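Local coordinates for protein (S)-2-haloacid dehalogenase 4A (Burkholderia cepacia, PDB 2NO4) that catalyses the hydrolytic dehalogenation of short-chain (S)-2-haloalkanoic acids, giving the (R)-2-hydroxyalkanoic acids with inversion of configuration, at residues W50-R61 / F70-A81. Sequence-based numbering, arbitrary orientation.
With SO4 (sulfate ion), chain K.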
loop_
_atom_site.group_PDB
_atom_site.type_symbol
_atom_site.label_atom_id
_atom_site.label_comp_id
_atom_site.label_asym_id
_atom_site.label_seq_id
_atom_site.Cartn_x
_atom_site.Cartn_y
_atom_site.Cartn_z
ATOM N N TRP B 50 9.780 5.786 3.605
ATOM C CA TRP B 50 9.292 5.607 4.972
ATOM C C TRP B 50 7.748 5.660 4.990
ATOM O O TRP B 50 7.078 4.762 5.510
ATOM C CB TRP B 50 9.868 6.693 5.867
ATOM C CG TRP B 50 9.542 6.595 7.353
ATOM C CD1 TRP B 50 8.918 5.587 8.017
ATOM C CD2 TRP B 50 9.891 7.572 8.318
ATOM N NE1 TRP B 50 8.836 5.896 9.369
ATOM C CE2 TRP B 50 9.466 7.099 9.574
ATOM C CE3 TRP B 50 10.565 8.807 8.239
ATOM C CZ2 TRP B 50 9.646 7.841 10.753
ATOM C CZ3 TRP B 50 10.765 9.547 9.437
ATOM C CH2 TRP B 50 10.310 9.040 10.664
ATOM N N ARG B 51 7.206 6.739 4.430
ATOM C CA ARG B 51 5.770 6.950 4.380
ATOM C C ARG B 51 5.033 5.824 3.622
ATOM O O ARG B 51 4.030 5.307 4.105
ATOM C CB ARG B 51 5.477 8.350 3.760
ATOM C CG ARG B 51 3.988 8.611 3.422
ATOM C CD ARG B 51 3.147 8.690 4.668
ATOM N NE ARG B 51 1.821 9.250 4.405
ATOM C CZ ARG B 51 0.818 9.237 5.282
ATOM N NH1 ARG B 51 0.984 8.680 6.467
ATOM N NH2 ARG B 51 -0.364 9.759 4.958
ATOM N N GLN B 52 5.527 5.461 2.445
ATOM C CA GLN B 52 4.917 4.434 1.613
ATOM C C GLN B 52 4.872 3.075 2.329
ATOM O O GLN B 52 3.841 2.378 2.281
ATOM C CB GLN B 52 5.668 4.287 0.245
ATOM C CG GLN B 52 5.015 3.204 -0.738
ATOM C CD GLN B 52 5.414 1.708 -0.445
ATOM O OE1 GLN B 52 6.565 1.440 -0.089
ATOM N NE2 GLN B 52 4.466 0.739 -0.659
ATOM N N ARG B 53 5.981 2.700 2.975
ATOM C CA ARG B 53 6.050 1.402 3.651
ATOM C C ARG B 53 5.192 1.393 4.928
ATOM O O ARG B 53 4.585 0.380 5.236
ATOM C CB ARG B 53 7.485 1.004 4.044
ATOM C CG ARG B 53 8.244 0.267 2.967
ATOM C CD ARG B 53 7.417 -0.884 2.326
ATOM N NE ARG B 53 8.272 -1.864 1.637
ATOM C CZ ARG B 53 8.719 -1.746 0.376
ATOM N NH1 ARG B 53 9.488 -2.683 -0.134
ATOM N NH2 ARG B 53 8.436 -0.675 -0.379
ATOM N N GLN B 54 5.157 2.524 5.632
ATOM C CA GLN B 54 4.330 2.643 6.855
ATOM C C GLN B 54 2.877 2.302 6.508
ATOM O O GLN B 54 2.231 1.504 7.205
ATOM C CB GLN B 54 4.459 4.028 7.472
ATOM C CG GLN B 54 3.470 4.412 8.610
ATOM C CD GLN B 54 3.391 5.925 8.782
ATOM O OE1 GLN B 54 3.017 6.641 7.843
ATOM N NE2 GLN B 54 3.774 6.437 9.988
ATOM N N LEU B 55 2.399 2.894 5.414
ATOM C CA LEU B 55 1.062 2.705 4.920
ATOM C C LEU B 55 0.911 1.331 4.354
ATOM O O LEU B 55 -0.056 0.667 4.691
ATOM C CB LEU B 55 0.704 3.772 3.866
ATOM C CG LEU B 55 0.482 5.153 4.501
ATOM C CD1 LEU B 55 0.122 6.126 3.397
ATOM C CD2 LEU B 55 -0.557 5.092 5.643
ATOM N N GLU B 56 1.852 0.882 3.499
ATOM C CA GLU B 56 1.815 -0.514 3.043
ATOM C C GLU B 56 1.606 -1.496 4.213
ATOM O O GLU B 56 0.741 -2.375 4.122
ATOM C CB GLU B 56 3.106 -0.925 2.329
ATOM C CG GLU B 56 3.187 -2.452 2.151
ATOM C CD GLU B 56 4.398 -2.910 1.346
ATOM O OE1 GLU B 56 4.827 -2.186 0.430
ATOM O OE2 GLU B 56 4.932 -4.005 1.622
ATOM N N TYR B 57 2.439 -1.380 5.254
ATOM C CA TYR B 57 2.366 -2.274 6.422
ATOM C C TYR B 57 1.002 -2.249 7.071
ATOM O O TYR B 57 0.522 -3.277 7.504
ATOM C CB TYR B 57 3.460 -1.986 7.486
ATOM C CG TYR B 57 4.861 -2.198 6.988
ATOM C CD1 TYR B 57 5.120 -2.980 5.851
ATOM C CD2 TYR B 57 5.944 -1.569 7.629
ATOM C CE1 TYR B 57 6.486 -3.149 5.378
ATOM C CE2 TYR B 57 7.295 -1.739 7.193
ATOM C CZ TYR B 57 7.549 -2.510 6.088
ATOM O OH TYR B 57 8.887 -2.655 5.710
ATOM N N SER B 58 0.383 -1.071 7.146
ATOM C CA SER B 58 -0.931 -0.971 7.740
ATOM C C SER B 58 -1.992 -1.722 6.909
ATOM O O SER B 58 -2.834 -2.385 7.471
ATOM C CB SER B 58 -1.303 0.509 8.017
ATOM O OG SER B 58 -1.816 1.177 6.842
ATOM N N TRP B 59 -1.937 -1.633 5.570
ATOM C CA TRP B 59 -2.897 -2.308 4.721
ATOM C C TRP B 59 -2.661 -3.831 4.683
ATOM O O TRP B 59 -3.597 -4.595 4.870
ATOM C CB TRP B 59 -2.893 -1.709 3.312
ATOM C CG TRP B 59 -3.150 -0.216 3.293
ATOM C CD1 TRP B 59 -4.035 0.492 4.071
ATOM C CD2 TRP B 59 -2.507 0.744 2.450
ATOM N NE1 TRP B 59 -3.987 1.834 3.751
ATOM C CE2 TRP B 59 -3.060 2.016 2.764
ATOM C CE3 TRP B 59 -1.513 0.650 1.436
ATOM C CZ2 TRP B 59 -2.642 3.197 2.131
ATOM C CZ3 TRP B 59 -1.098 1.825 0.807
ATOM C CH2 TRP B 59 -1.670 3.078 1.145
ATOM N N THR B 60 -1.422 -4.267 4.450
ATOM C CA THR B 60 -1.181 -5.680 4.230
ATOM C C THR B 60 -1.354 -6.487 5.547
ATOM O O THR B 60 -1.835 -7.604 5.507
ATOM C CB THR B 60 0.185 -5.935 3.602
ATOM O OG1 THR B 60 1.181 -5.435 4.484
ATOM C CG2 THR B 60 0.292 -5.199 2.212
ATOM N N ARG B 61 -0.928 -5.918 6.671
ATOM C CA ARG B 61 -1.075 -6.574 7.980
ATOM C C ARG B 61 -2.531 -6.741 8.382
ATOM O O ARG B 61 -2.915 -7.766 8.949
ATOM C CB ARG B 61 -0.339 -5.796 9.051
ATOM C CG ARG B 61 1.148 -6.100 9.112
ATOM C CD ARG B 61 1.765 -5.117 10.125
ATOM N NE ARG B 61 3.163 -5.406 10.500
ATOM C CZ ARG B 61 3.548 -6.233 11.475
ATOM N NH1 ARG B 61 2.651 -6.989 12.125
ATOM N NH2 ARG B 61 4.838 -6.340 11.748
ATOM N N PHE B 70 0.623 1.378 15.224
ATOM C CA PHE B 70 1.118 2.249 14.161
ATOM C C PHE B 70 2.521 2.704 14.436
ATOM O O PHE B 70 3.336 2.835 13.512
ATOM C CB PHE B 70 0.171 3.410 13.926
ATOM C CG PHE B 70 0.242 4.003 12.531
ATOM C CD1 PHE B 70 -0.004 3.216 11.404
ATOM C CD2 PHE B 70 0.501 5.379 12.357
ATOM C CE1 PHE B 70 -0.009 3.781 10.116
ATOM C CE2 PHE B 70 0.511 5.949 11.075
ATOM C CZ PHE B 70 0.238 5.117 9.946
ATOM N N TRP B 71 2.829 2.912 15.719
ATOM C CA TRP B 71 4.214 3.218 16.117
ATOM C C TRP B 71 5.210 2.110 15.714
ATOM O O TRP B 71 6.321 2.392 15.215
ATOM C CB TRP B 71 4.289 3.511 17.625
ATOM C CG TRP B 71 5.626 3.967 18.101
ATOM C CD1 TRP B 71 6.506 3.237 18.848
ATOM C CD2 TRP B 71 6.245 5.243 17.883
ATOM N NE1 TRP B 71 7.643 3.977 19.106
ATOM C CE2 TRP B 71 7.507 5.215 18.534
ATOM C CE3 TRP B 71 5.862 6.410 17.205
ATOM C CZ2 TRP B 71 8.387 6.320 18.538
ATOM C CZ3 TRP B 71 6.743 7.515 17.216
ATOM C CH2 TRP B 71 7.993 7.447 17.885
ATOM N N GLN B 72 4.825 0.856 15.950
ATOM C CA GLN B 72 5.682 -0.264 15.560
ATOM C C GLN B 72 5.873 -0.266 14.043
ATOM O O GLN B 72 6.970 -0.461 13.558
ATOM C CB GLN B 72 5.122 -1.610 16.027
ATOM C CG GLN B 72 6.057 -2.814 15.722
ATOM C CD GLN B 72 5.512 -4.132 16.230
ATOM O OE1 GLN B 72 4.896 -4.189 17.291
ATOM N NE2 GLN B 72 5.718 -5.201 15.463
ATOM N N LEU B 73 4.798 -0.080 13.301
ATOM C CA LEU B 73 4.908 -0.038 11.845
ATOM C C LEU B 73 5.762 1.128 11.325
ATOM O O LEU B 73 6.477 0.976 10.319
ATOM C CB LEU B 73 3.519 0.065 11.192
ATOM C CG LEU B 73 2.521 -1.033 11.586
ATOM C CD1 LEU B 73 1.304 -1.016 10.664
ATOM C CD2 LEU B 73 3.143 -2.443 11.762
ATOM N N THR B 74 5.637 2.285 11.980
ATOM C CA THR B 74 6.420 3.481 11.676
ATOM C C THR B 74 7.918 3.173 11.860
ATOM O O THR B 74 8.735 3.505 11.015
ATOM C CB THR B 74 5.952 4.698 12.525
ATOM O OG1 THR B 74 4.549 4.903 12.282
ATOM C CG2 THR B 74 6.740 5.992 12.156
ATOM N N ASP B 75 8.246 2.522 12.974
ATOM C CA ASP B 75 9.595 2.085 13.313
ATOM C C ASP B 75 10.146 1.087 12.264
ATOM O O ASP B 75 11.241 1.279 11.717
ATOM C CB ASP B 75 9.558 1.490 14.748
ATOM C CG ASP B 75 10.943 1.219 15.319
ATOM O OD1 ASP B 75 11.580 0.231 14.922
ATOM O OD2 ASP B 75 11.393 2.009 16.169
ATOM N N GLU B 76 9.377 0.041 11.970
ATOM C CA GLU B 76 9.765 -0.970 10.990
ATOM C C GLU B 76 9.989 -0.358 9.587
ATOM O O GLU B 76 10.943 -0.700 8.909
ATOM C CB GLU B 76 8.712 -2.081 10.924
ATOM C CG GLU B 76 8.686 -2.916 12.219
ATOM C CD GLU B 76 7.496 -3.869 12.297
ATOM O OE1 GLU B 76 6.536 -3.734 11.499
ATOM O OE2 GLU B 76 7.511 -4.741 13.214
ATOM N N ALA B 77 9.086 0.536 9.190
ATOM C CA ALA B 77 9.182 1.250 7.901
ATOM C C ALA B 77 10.423 2.139 7.830
ATOM O O ALA B 77 11.082 2.214 6.787
ATOM C CB ALA B 77 7.863 2.070 7.628
ATOM N N LEU B 78 10.758 2.807 8.940
ATOM C CA LEU B 78 11.923 3.670 8.953
ATOM C C LEU B 78 13.194 2.835 8.877
ATOM O O LEU B 78 14.110 3.182 8.152
ATOM C CB LEU B 78 11.989 4.537 10.201
ATOM C CG LEU B 78 13.220 5.461 10.377
ATOM C CD1 LEU B 78 13.383 6.438 9.210
ATOM C CD2 LEU B 78 13.143 6.201 11.732
ATOM N N THR B 79 13.248 1.762 9.667
ATOM C CA THR B 79 14.394 0.848 9.682
ATOM C C THR B 79 14.639 0.309 8.279
ATOM O O THR B 79 15.770 0.294 7.801
ATOM C CB THR B 79 14.121 -0.283 10.697
ATOM O OG1 THR B 79 14.142 0.301 12.006
ATOM C CG2 THR B 79 15.183 -1.379 10.601
ATOM N N PHE B 80 13.561 -0.132 7.628
ATOM C CA PHE B 80 13.621 -0.589 6.250
ATOM C C PHE B 80 14.148 0.494 5.288
ATOM O O PHE B 80 14.977 0.182 4.418
ATOM C CB PHE B 80 12.262 -1.108 5.773
ATOM C CG PHE B 80 12.266 -1.529 4.358
ATOM C CD1 PHE B 80 12.760 -2.786 3.992
ATOM C CD2 PHE B 80 11.839 -0.634 3.353
ATOM C CE1 PHE B 80 12.792 -3.177 2.634
ATOM C CE2 PHE B 80 11.869 -1.021 2.006
ATOM C CZ PHE B 80 12.348 -2.289 1.650
ATOM N N ALA B 81 13.644 1.724 5.426
ATOM C CA ALA B 81 14.028 2.826 4.537
ATOM C C ALA B 81 15.500 3.212 4.752
ATOM O O ALA B 81 16.243 3.437 3.788
ATOM C CB ALA B 81 13.041 4.069 4.665
HETATM S S SO4 K . 4.674 -8.627 14.922
HETATM O O1 SO4 K . 4.690 -7.809 16.107
HETATM O O2 SO4 K . 5.117 -9.995 15.226
HETATM O O3 SO4 K . 3.331 -8.714 14.387
HETATM O O4 SO4 K . 5.638 -8.019 13.959
HETATM O O HOH W 1 5.286 -4.564 9.005
#
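W50, Y57, L73 and A77 interlock as knobs into holes where helices 43-63 and 70-84 of the helical cap of this HAD-superfamily dehalogenase pack together. The axes approach to 8.2 Å, with the N-to-C directions at 135°. A77 is the small residue at the crossing: its CB lies 3.4 Å from Q54 N and also touches W50 O. With CG anti to the backbone N (chi1 -176°), the W50 indole reaches in among T74, A77, L78 and A81. L78 covers one indole face, with CB and CD1 over the rings, while A77 CB meets the edge. W50 NE1 donates to T74 O (2.9 Å), an oxygen that also takes the helical bond from L78 N, from the opposite face of its carbonyl plane.

Q54 CG and CD touch F70 CZ. The two side chains cross at about a right angle, with amide and ring planes 21° apart. F70 in turn packs near Y22 and N129 of the substrate site, and R51, which binds the haloacid, donates from NH1 to Q54 OE1. Q54 NE2 gives T74 OG1 a nearly straight bond in the amide plane (2.9 Å).

Y57 presents its ring edge to the backbone of L73, E76 and A77, and its OH bonds to E212 of the second subunit. F80 CE2 sits over one face of the R53 guanidinium, whose NE pairs with the same E212. At the other end, the extended R61 slides past L73 in the opposite direction, with NE and CD against L73 CD2. R61 NH2 forms a salt bridge to E76 OE1, the hydrogen bond within it weak, and NH1 also bonds to Q66 O. A sulfate, probably from the crystallisation liquor, accepts from R61 NH1 and NH2, while Q72 NE2 reaches sulfate O1 at 2.9 Å.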